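Local coordinates for acyl-coenzyme A thioesterase PaaI (Escherichia coli, PDB 2FS2), which hydrolyses ring-hydroxylated phenylacetyl-CoA thioesters in the phenylacetate degradation pathway, working as a homotetramer of hot-dog-fold subunits, at residues A12-D17 with G24-S29; V37-T42 with F58-T63; D62-Y67 with Y111-V116. All blocks are in the same frame, centred on the assembly; numbering follows the deposited sequence.

Contact 1 (A12-D17 with G24-S29)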
loop_
_atom_site.group_PDB
_atom_site.type_symbol
_atom_site.label_atom_id
_atom_site.label_comp_id
_atom_site.label_asym_id
_atom_site.label_seq_id
_atom_site.Cartn_x
_atom_site.Cartn_y
_atom_site.Cartn_z
ATOM N N ALA B 12 -9.514 -13.737 26.122
ATOM C CA ALA B 12 -10.680 -14.360 25.471
ATOM C C ALA B 12 -10.365 -14.784 24.066
ATOM O O ALA B 12 -10.659 -15.926 23.698
ATOM C CB ALA B 12 -11.871 -13.395 25.464
HETATM N N MSE B 13 -9.741 -13.904 23.277
HETATM C CA MSE B 13 -9.394 -14.288 21.917
HETATM C C MSE B 13 -8.341 -15.331 21.794
HETATM O O MSE B 13 -8.350 -16.100 20.850
HETATM C CB MSE B 13 -8.858 -13.096 21.144
HETATM C CG MSE B 13 -9.987 -12.286 20.607
HETATM SE SE MSE B 13 -9.167 -10.613 19.928
HETATM C CE MSE B 13 -9.846 -9.347 21.289
ATOM N N TYR B 14 -7.347 -15.282 22.670
ATOM C CA TYR B 14 -6.195 -16.133 22.490
ATOM C C TYR B 14 -6.639 -17.530 22.853
ATOM O O TYR B 14 -6.184 -18.515 22.282
ATOM C CB TYR B 14 -5.113 -15.700 23.453
ATOM C CG TYR B 14 -3.842 -16.475 23.372
ATOM C CD1 TYR B 14 -2.960 -16.266 22.339
ATOM C CD2 TYR B 14 -3.508 -17.413 24.353
ATOM C CE1 TYR B 14 -1.785 -16.951 22.253
ATOM C CE2 TYR B 14 -2.298 -18.120 24.298
ATOM C CZ TYR B 14 -1.439 -17.879 23.242
ATOM O OH TYR B 14 -0.203 -18.523 23.150
ATOM N N GLU B 15 -7.547 -17.607 23.810
ATOM C CA GLU B 15 -7.982 -18.913 24.321
ATOM C C GLU B 15 -8.557 -19.769 23.220
ATOM O O GLU B 15 -8.417 -20.962 23.284
ATOM C CB GLU B 15 -8.963 -18.785 25.503
ATOM C CG GLU B 15 -8.341 -18.631 26.934
ATOM C CD GLU B 15 -6.789 -18.459 26.998
ATOM O OE1 GLU B 15 -6.041 -19.485 26.840
ATOM O OE2 GLU B 15 -6.292 -17.300 27.234
ATOM N N ASN B 16 -9.139 -19.179 22.179
ATOM C CA ASN B 16 -9.462 -19.974 21.016
ATOM C C ASN B 16 -8.767 -19.540 19.712
ATOM O O ASN B 16 -9.344 -19.595 18.628
ATOM C CB ASN B 16 -10.974 -20.067 20.836
ATOM C CG ASN B 16 -11.633 -18.703 20.801
ATOM O OD1 ASN B 16 -12.287 -18.300 21.769
ATOM N ND2 ASN B 16 -11.484 -17.989 19.679
ATOM N N ASP B 17 -7.513 -19.116 19.797
ATOM C CA ASP B 17 -6.752 -18.784 18.582
ATOM C C ASP B 17 -5.824 -19.912 18.222
ATOM O O ASP B 17 -4.676 -19.896 18.668
ATOM C CB ASP B 17 -5.873 -17.580 18.891
ATOM C CG ASP B 17 -5.395 -16.846 17.657
ATOM O OD1 ASP B 17 -5.123 -17.473 16.593
ATOM O OD2 ASP B 17 -5.193 -15.606 17.722
ATOM N N GLY B 24 3.201 -20.711 17.824
ATOM C CA GLY B 24 3.876 -20.362 19.052
ATOM C C GLY B 24 3.848 -18.874 19.393
ATOM O O GLY B 24 4.772 -18.358 19.998
ATOM N N ILE B 25 2.816 -18.148 18.982
ATOM C CA ILE B 25 2.736 -16.735 19.329
ATOM C C ILE B 25 2.302 -16.588 20.787
ATOM O O ILE B 25 1.359 -17.246 21.219
ATOM C CB ILE B 25 1.811 -15.963 18.287
ATOM C CG1 ILE B 25 2.382 -16.191 16.941
ATOM C CG2 ILE B 25 1.807 -14.482 18.479
ATOM C CD1 ILE B 25 1.670 -15.555 15.841
ATOM N N ASP B 26 3.046 -15.791 21.541
ATOM C CA ASP B 26 2.674 -15.421 22.856
ATOM C C ASP B 26 2.334 -13.922 22.966
ATOM O O ASP B 26 2.957 -13.086 22.303
ATOM C CB ASP B 26 3.840 -15.715 23.749
ATOM C CG ASP B 26 4.114 -17.219 23.857
ATOM O OD1 ASP B 26 3.187 -17.949 24.301
ATOM O OD2 ASP B 26 5.221 -17.761 23.512
ATOM N N ILE B 27 1.356 -13.560 23.798
ATOM C CA ILE B 27 1.135 -12.156 24.010
ATOM C C ILE B 27 1.834 -11.712 25.226
ATOM O O ILE B 27 1.658 -12.304 26.260
ATOM C CB ILE B 27 -0.310 -11.808 24.228
ATOM C CG1 ILE B 27 -1.130 -12.346 23.110
ATOM C CG2 ILE B 27 -0.459 -10.287 24.209
ATOM C CD1 ILE B 27 -2.411 -12.899 23.696
ATOM N N ILE B 28 2.570 -10.614 25.108
ATOM C CA ILE B 28 3.387 -10.074 26.213
ATOM C C ILE B 28 3.004 -8.679 26.631
ATOM O O ILE B 28 3.387 -8.245 27.699
ATOM C CB ILE B 28 4.949 -10.157 25.929
ATOM C CG1 ILE B 28 5.365 -9.202 24.810
ATOM C CG2 ILE B 28 5.266 -11.645 25.523
ATOM C CD1 ILE B 28 7.004 -9.093 24.645
ATOM N N SER B 29 2.240 -7.955 25.837
ATOM C CA SER B 29 1.871 -6.660 26.355
ATOM C C SER B 29 0.542 -6.193 25.709
ATOM O O SER B 29 0.257 -6.548 24.578
ATOM C CB SER B 29 3.038 -5.682 26.196
ATOM O OG SER B 29 2.640 -4.331 26.661
#

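Contact 2 (V37-T42 with F58-T63)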
loop_
_atom_site.group_PDB
_atom_site.type_symbol
_atom_site.label_atom_id
_atom_site.label_comp_id
_atom_site.label_asym_id
_atom_site.label_seq_id
_atom_site.Cartn_x
_atom_site.Cartn_y
_atom_site.Cartn_z
ATOM N N VAL B 37 3.448 -9.024 20.623
ATOM C CA VAL B 37 3.363 -10.441 20.628
ATOM C C VAL B 37 4.719 -10.878 20.154
ATOM O O VAL B 37 5.506 -10.095 19.617
ATOM C CB VAL B 37 2.191 -11.011 19.697
ATOM C CG1 VAL B 37 0.775 -10.633 20.261
ATOM C CG2 VAL B 37 2.347 -10.451 18.178
ATOM N N THR B 38 4.974 -12.150 20.342
ATOM C CA THR B 38 6.310 -12.695 20.221
ATOM C C THR B 38 6.274 -14.106 19.605
ATOM O O THR B 38 5.294 -14.806 19.736
ATOM C CB THR B 38 6.905 -12.680 21.625
ATOM O OG1 THR B 38 8.331 -12.569 21.515
ATOM C CG2 THR B 38 6.639 -13.991 22.297
HETATM N N MSE B 39 7.288 -14.487 18.862
HETATM C CA MSE B 39 7.305 -15.796 18.225
HETATM C C MSE B 39 8.745 -16.146 17.919
HETATM O O MSE B 39 9.524 -15.288 17.550
HETATM C CB MSE B 39 6.525 -15.710 16.895
HETATM C CG MSE B 39 6.744 -16.905 15.989
HETATM SE SE MSE B 39 5.860 -16.568 14.239
HETATM C CE MSE B 39 4.268 -17.321 14.716
ATOM N N THR B 40 9.085 -17.405 18.021
ATOM C CA THR B 40 10.415 -17.859 17.636
ATOM C C THR B 40 10.327 -18.529 16.268
ATOM O O THR B 40 9.389 -19.247 15.976
ATOM C CB THR B 40 10.940 -18.767 18.772
ATOM O OG1 THR B 40 11.063 -17.939 19.976
ATOM C CG2 THR B 40 12.386 -19.342 18.485
ATOM N N VAL B 41 11.248 -18.204 15.374
ATOM C CA VAL B 41 11.313 -18.847 14.058
ATOM C C VAL B 41 11.987 -20.229 14.274
ATOM O O VAL B 41 13.123 -20.281 14.763
ATOM C CB VAL B 41 12.194 -18.001 13.181
ATOM C CG1 VAL B 41 12.417 -18.682 11.826
ATOM C CG2 VAL B 41 11.603 -16.552 13.093
ATOM N N THR B 42 11.211 -21.290 14.032
ATOM C CA THR B 42 11.596 -22.693 13.932
ATOM C C THR B 42 11.914 -23.088 12.480
ATOM O O THR B 42 11.503 -22.391 11.506
ATOM C CB THR B 42 10.403 -23.527 14.358
ATOM O OG1 THR B 42 9.288 -23.209 13.505
ATOM C CG2 THR B 42 9.938 -23.133 15.727
ATOM N N PHE B 58 3.740 -12.429 7.825
ATOM C CA PHE B 58 2.447 -11.774 7.687
ATOM C C PHE B 58 1.557 -12.216 8.869
ATOM O O PHE B 58 0.877 -11.424 9.470
ATOM C CB PHE B 58 1.771 -12.097 6.329
ATOM C CG PHE B 58 0.371 -11.511 6.196
ATOM C CD1 PHE B 58 0.180 -10.270 5.691
ATOM C CD2 PHE B 58 -0.736 -12.178 6.665
ATOM C CE1 PHE B 58 -1.108 -9.699 5.652
ATOM C CE2 PHE B 58 -2.018 -11.617 6.621
ATOM C CZ PHE B 58 -2.196 -10.400 6.105
ATOM N N SER B 59 1.612 -13.468 9.255
ATOM C CA SER B 59 0.690 -13.970 10.286
ATOM C C SER B 59 0.993 -13.437 11.647
ATOM O O SER B 59 0.046 -13.164 12.453
ATOM C CB SER B 59 0.720 -15.475 10.389
ATOM O OG SER B 59 0.263 -15.996 9.168
ATOM N N LEU B 60 2.279 -13.210 11.895
ATOM C CA LEU B 60 2.648 -12.623 13.101
ATOM C C LEU B 60 2.168 -11.173 13.176
ATOM O O LEU B 60 1.770 -10.701 14.239
ATOM C CB LEU B 60 4.188 -12.682 13.237
ATOM C CG LEU B 60 4.843 -11.966 14.432
ATOM C CD1 LEU B 60 4.339 -12.556 15.795
ATOM C CD2 LEU B 60 6.384 -12.139 14.361
ATOM N N ALA B 61 2.308 -10.425 12.059
ATOM C CA ALA B 61 1.931 -9.023 12.075
ATOM C C ALA B 61 0.393 -8.900 12.249
ATOM O O ALA B 61 -0.092 -8.034 12.959
ATOM C CB ALA B 61 2.427 -8.290 10.753
ATOM N N ASP B 62 -0.326 -9.824 11.692
ATOM C CA ASP B 62 -1.767 -9.797 11.576
ATOM C C ASP B 62 -2.297 -10.206 12.904
ATOM O O ASP B 62 -3.382 -9.794 13.299
ATOM C CB ASP B 62 -2.165 -10.853 10.526
ATOM C CG ASP B 62 -3.675 -10.865 10.201
ATOM O OD1 ASP B 62 -4.361 -9.783 10.260
ATOM O OD2 ASP B 62 -4.264 -11.907 9.821
ATOM N N THR B 63 -1.523 -11.000 13.634
ATOM C CA THR B 63 -1.927 -11.322 14.989
ATOM C C THR B 63 -1.772 -10.116 15.931
ATOM O O THR B 63 -2.667 -9.867 16.761
ATOM C CB THR B 63 -1.084 -12.501 15.508
ATOM O OG1 THR B 63 -1.326 -13.647 14.691
ATOM C CG2 THR B 63 -1.548 -12.947 16.832
#

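Contact 3 (D62-Y67 with Y111-V116)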
loop_
_atom_site.group_PDB
_atom_site.type_symbol
_atom_site.label_atom_id
_atom_site.label_comp_id
_atom_site.label_asym_id
_atom_site.label_seq_id
_atom_site.Cartn_x
_atom_site.Cartn_y
_atom_site.Cartn_z
ATOM N N ASP B 62 -0.326 -9.824 11.692
ATOM C CA ASP B 62 -1.767 -9.797 11.576
ATOM C C ASP B 62 -2.297 -10.206 12.904
ATOM O O ASP B 62 -3.382 -9.794 13.299
ATOM C CB ASP B 62 -2.165 -10.853 10.526
ATOM C CG ASP B 62 -3.675 -10.865 10.201
ATOM O OD1 ASP B 62 -4.361 -9.783 10.260
ATOM O OD2 ASP B 62 -4.264 -11.907 9.821
ATOM N N THR B 63 -1.523 -11.000 13.634
ATOM C CA THR B 63 -1.927 -11.322 14.989
ATOM C C THR B 63 -1.772 -10.116 15.931
ATOM O O THR B 63 -2.667 -9.867 16.761
ATOM C CB THR B 63 -1.084 -12.501 15.508
ATOM O OG1 THR B 63 -1.326 -13.647 14.691
ATOM C CG2 THR B 63 -1.548 -12.947 16.832
ATOM N N ALA B 64 -0.634 -9.383 15.912
ATOM C CA ALA B 64 -0.539 -8.215 16.742
ATOM C C ALA B 64 -1.622 -7.221 16.320
ATOM O O ALA B 64 -2.193 -6.516 17.124
ATOM C CB ALA B 64 0.912 -7.497 16.598
ATOM N N PHE B 65 -1.835 -7.124 15.025
ATOM C CA PHE B 65 -2.894 -6.253 14.541
ATOM C C PHE B 65 -4.367 -6.628 15.105
ATOM O O PHE B 65 -5.112 -5.741 15.529
ATOM C CB PHE B 65 -2.822 -6.353 13.016
ATOM C CG PHE B 65 -3.878 -5.586 12.304
ATOM C CD1 PHE B 65 -4.257 -4.343 12.723
ATOM C CD2 PHE B 65 -4.390 -6.057 11.130
ATOM C CE1 PHE B 65 -5.309 -3.604 12.032
ATOM C CE2 PHE B 65 -5.389 -5.275 10.403
ATOM C CZ PHE B 65 -5.859 -4.088 10.923
ATOM N N ALA B 66 -4.770 -7.893 14.994
ATOM C CA ALA B 66 -6.059 -8.371 15.498
ATOM C C ALA B 66 -6.141 -8.032 16.989
ATOM O O ALA B 66 -7.177 -7.523 17.445
ATOM C CB ALA B 66 -6.269 -9.963 15.244
ATOM N N TYR B 67 -5.041 -8.215 17.755
ATOM C CA TYR B 67 -5.127 -7.938 19.194
ATOM C C TYR B 67 -5.314 -6.459 19.483
ATOM O O TYR B 67 -6.188 -6.078 20.259
ATOM C CB TYR B 67 -3.936 -8.589 19.984
ATOM C CG TYR B 67 -4.202 -10.079 20.057
ATOM C CD1 TYR B 67 -3.978 -10.898 18.987
ATOM C CD2 TYR B 67 -4.826 -10.630 21.164
ATOM C CE1 TYR B 67 -4.289 -12.249 19.016
ATOM C CE2 TYR B 67 -5.134 -11.999 21.240
ATOM C CZ TYR B 67 -4.853 -12.817 20.159
ATOM O OH TYR B 67 -5.201 -14.159 20.235
ATOM N N TYR B 111 -3.711 0.987 12.042
ATOM C CA TYR B 111 -2.787 0.400 13.073
ATOM C C TYR B 111 -1.476 0.143 12.354
ATOM O O TYR B 111 -1.483 -0.399 11.242
ATOM C CB TYR B 111 -3.302 -0.950 13.550
ATOM C CG TYR B 111 -4.524 -0.758 14.514
ATOM C CD1 TYR B 111 -5.759 -0.369 13.981
ATOM C CD2 TYR B 111 -4.380 -0.856 15.901
ATOM C CE1 TYR B 111 -6.865 -0.054 14.827
ATOM C CE2 TYR B 111 -5.489 -0.539 16.805
ATOM C CZ TYR B 111 -6.725 -0.196 16.210
ATOM O OH TYR B 111 -7.747 0.186 16.969
ATOM N N ASP B 112 -0.394 0.513 13.014
ATOM C CA ASP B 112 0.964 0.329 12.505
ATOM C C ASP B 112 1.543 -0.804 13.320
ATOM O O ASP B 112 1.441 -0.755 14.540
ATOM C CB ASP B 112 1.771 1.521 12.828
ATOM C CG ASP B 112 1.655 2.592 11.740
ATOM O OD1 ASP B 112 0.799 2.363 10.838
ATOM O OD2 ASP B 112 2.364 3.646 11.650
ATOM N N ILE B 113 2.223 -1.725 12.643
ATOM C CA ILE B 113 2.825 -2.836 13.333
ATOM C C ILE B 113 4.323 -2.840 12.913
ATOM O O ILE B 113 4.679 -2.651 11.741
ATOM C CB ILE B 113 2.190 -4.196 12.909
ATOM C CG1 ILE B 113 0.821 -4.517 13.536
ATOM C CG2 ILE B 113 3.170 -5.387 13.207
ATOM C CD1 ILE B 113 -0.370 -3.529 13.120
ATOM N N GLU B 114 5.209 -3.080 13.860
ATOM C CA GLU B 114 6.622 -3.267 13.484
ATOM C C GLU B 114 7.081 -4.602 14.044
ATOM O O GLU B 114 6.887 -4.864 15.233
ATOM C CB GLU B 114 7.425 -2.122 14.085
ATOM C CG GLU B 114 8.973 -2.267 13.890
ATOM C CD GLU B 114 9.723 -0.942 14.069
ATOM O OE1 GLU B 114 9.110 0.004 14.674
ATOM O OE2 GLU B 114 10.930 -0.823 13.601
ATOM N N ILE B 115 7.830 -5.362 13.248
ATOM C CA ILE B 115 8.459 -6.589 13.695
ATOM C C ILE B 115 10.003 -6.419 13.801
ATOM O O ILE B 115 10.643 -5.999 12.856
ATOM C CB ILE B 115 8.097 -7.857 12.782
ATOM C CG1 ILE B 115 6.574 -8.072 12.604
ATOM C CG2 ILE B 115 8.779 -9.173 13.326
ATOM C CD1 ILE B 115 6.206 -9.317 11.710
ATOM N N VAL B 116 10.535 -6.758 14.966
ATOM C CA VAL B 116 11.896 -6.499 15.355
ATOM C C VAL B 116 12.444 -7.829 15.833
ATOM O O VAL B 116 11.677 -8.626 16.429
ATOM C CB VAL B 116 11.869 -5.444 16.496
ATOM C CG1 VAL B 116 13.105 -5.397 17.244
ATOM C CG2 VAL B 116 11.591 -3.969 15.905
#

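Contact 1 (A12-D17 with G24-S29)
The last turn of helix 2-15 runs beside the first residues of strand 26-31 at the edge of the hot-dog fold, with the CA atoms of Tyr14 and Ile27 8.5 Å apart, too far for backbone to meet backbone. The Tyr14 side chain bridges the gap. A chi1 of -179°, with CG beside the carbonyl carbon, sends the ring out from the helix and carries the hydroxyl to the backbone just before the strand. There Tyr14 OH donates a hydrogen bond of 2.8 Å to Ile25 O, lying in the carbonyl plane at a C=O...donor angle of 157°. The acceptor sits at the ring edge, close to the ring plane. Nearer the helix, the ring meets Ile27, whose CD1 comes obliquely to within 3.7 Å of Tyr14 CD1 as the two side chains slide past each other in opposite directions. A phenylalanine in place of Tyr14 could keep this apolar touch but would probably leave Ile25 O without its hydroxyl donor. The intervening helix 18-22 is N-capped by Asp17 through Ala20 N and followed by Gly24, at positive phi in a Schellman motif. Tyr67 of helix 54-70 touches both Tyr14 and Ile27. The carboxylate of the exposed Asp26 is inclined 42° to the tyrosine ring, with Asp26 OD1 3.6 Å from Tyr14 OH.

Contact 2 (V37-T42 with F58-T63)
Ser59 O accepts two hydrogen bonds from Thr63, one turn further along helix 54-70: the usual helical bond from Thr63 N, 2.9 Å long, and a second from the hydroxyl, with Thr63 OG1 2.7 Å from Ser59 O. The two donors arrive from opposite faces of the carbonyl plane, and OG1 lies tilted 27° from it. Folding the threonine hydroxyl back onto its own helix satisfies a buried polar group and leaves the contact with strand 34-40 wholly apolar. Leu60 carries it. Its CG stands anti to the backbone N (chi1 174°), which directs the isobutyl group at the strand, and a single methyl, CD1, does the touching on two strand residues. Leu60 CD1 lies 3.8 Å from Val37 CG2, the two side chains passing in opposite directions, and 4.0 Å from Met39 CB. Val37 and Met39, two apart on the strand, both direct their side chains at the helix, whereas Thr38 between them turns away. The methyl Val37 CG2 also approaches the helix backbone, 4.0 Å from Leu60 O. Met39 is selenomethionine here, and only its CB comes close to the leucine. Ile25 adds to the layer by touching Val37, Met39 and Thr63. On another side of the helix, the ring of Phe58 meets Phe58 of the second subunit. The curled antiparallel sheet wraps round this long central helix, as in the hot-dog fold.

Contact 3 (D62-Y67 with Y111-V116)
Phe65 CG lies anti to the backbone N (chi1 177°), while Tyr111 CG and Ile113 CG1 are both anti to their own carbonyl carbons, and these settings bring the three side chains together between helix 54-70 and strand 108-116. This is the centre of the hot-dog fold, where the helix lies against the antiparallel sheet that curls round it. The short helix and strand axes come within 8.6 Å and run at 142° to each other, with Phe65 and Ile113 nearest in backbone register. Ile113 directs its side chain at the helix and meets it at the base of the phenylalanine, Ile113 CD1 lying 3.7 Å from Phe65 CB. Its CG1 sits 4.3 Å from Ala64 CB, a small methyl consistent with the close approach of the strand. Further out, the Phe65 ring crosses the Tyr111 side chain at about a right angle. The two rings pair obliquely, centroids 5.8 Å apart and planes at 51°. The polar end of Tyr111 looks elsewhere, its hydroxyl hydrogen-bonded to Gln104 and Gln72. Ser130 of strand 122-132 touches both aromatic residues, and Ala99 of strand 94-101 touches Ala64 and Ile113. Asp112, turned away from the helix, forms salt bridges with Arg102 and Arg127 of its own chain and with Arg127 of the third subunit. In the aromatic pair the closest approach is through the tyrosine methylene, with Phe65 CD1 3.6 Å from Tyr111 CB.

How the contacts relate
All three contacts gather round helix 54-70 and the antiparallel sheet that curls about it. Contact 1 closes before contact 2 opens, and contact 3 begins on the helix where contact 2 ends, the two sharing Asp62 and Thr63. Centres of contacts 2 and 3 lie about 9 Å apart, those of 1 and 2 about 11 Å, and those of 1 and 3 about 13 Å. Strands 26-31 and 34-40 are sheet neighbours, joining contacts 1 and 2 through a probable Asp26 O to Thr38 N hydrogen bond. Tyr67 OH of contact 3 reaches Asp17 OD2 of contact 1. Contacts 2 and 3 lie buried between helix and sheet, while contact 1, partly buried, adds the N-terminal helix.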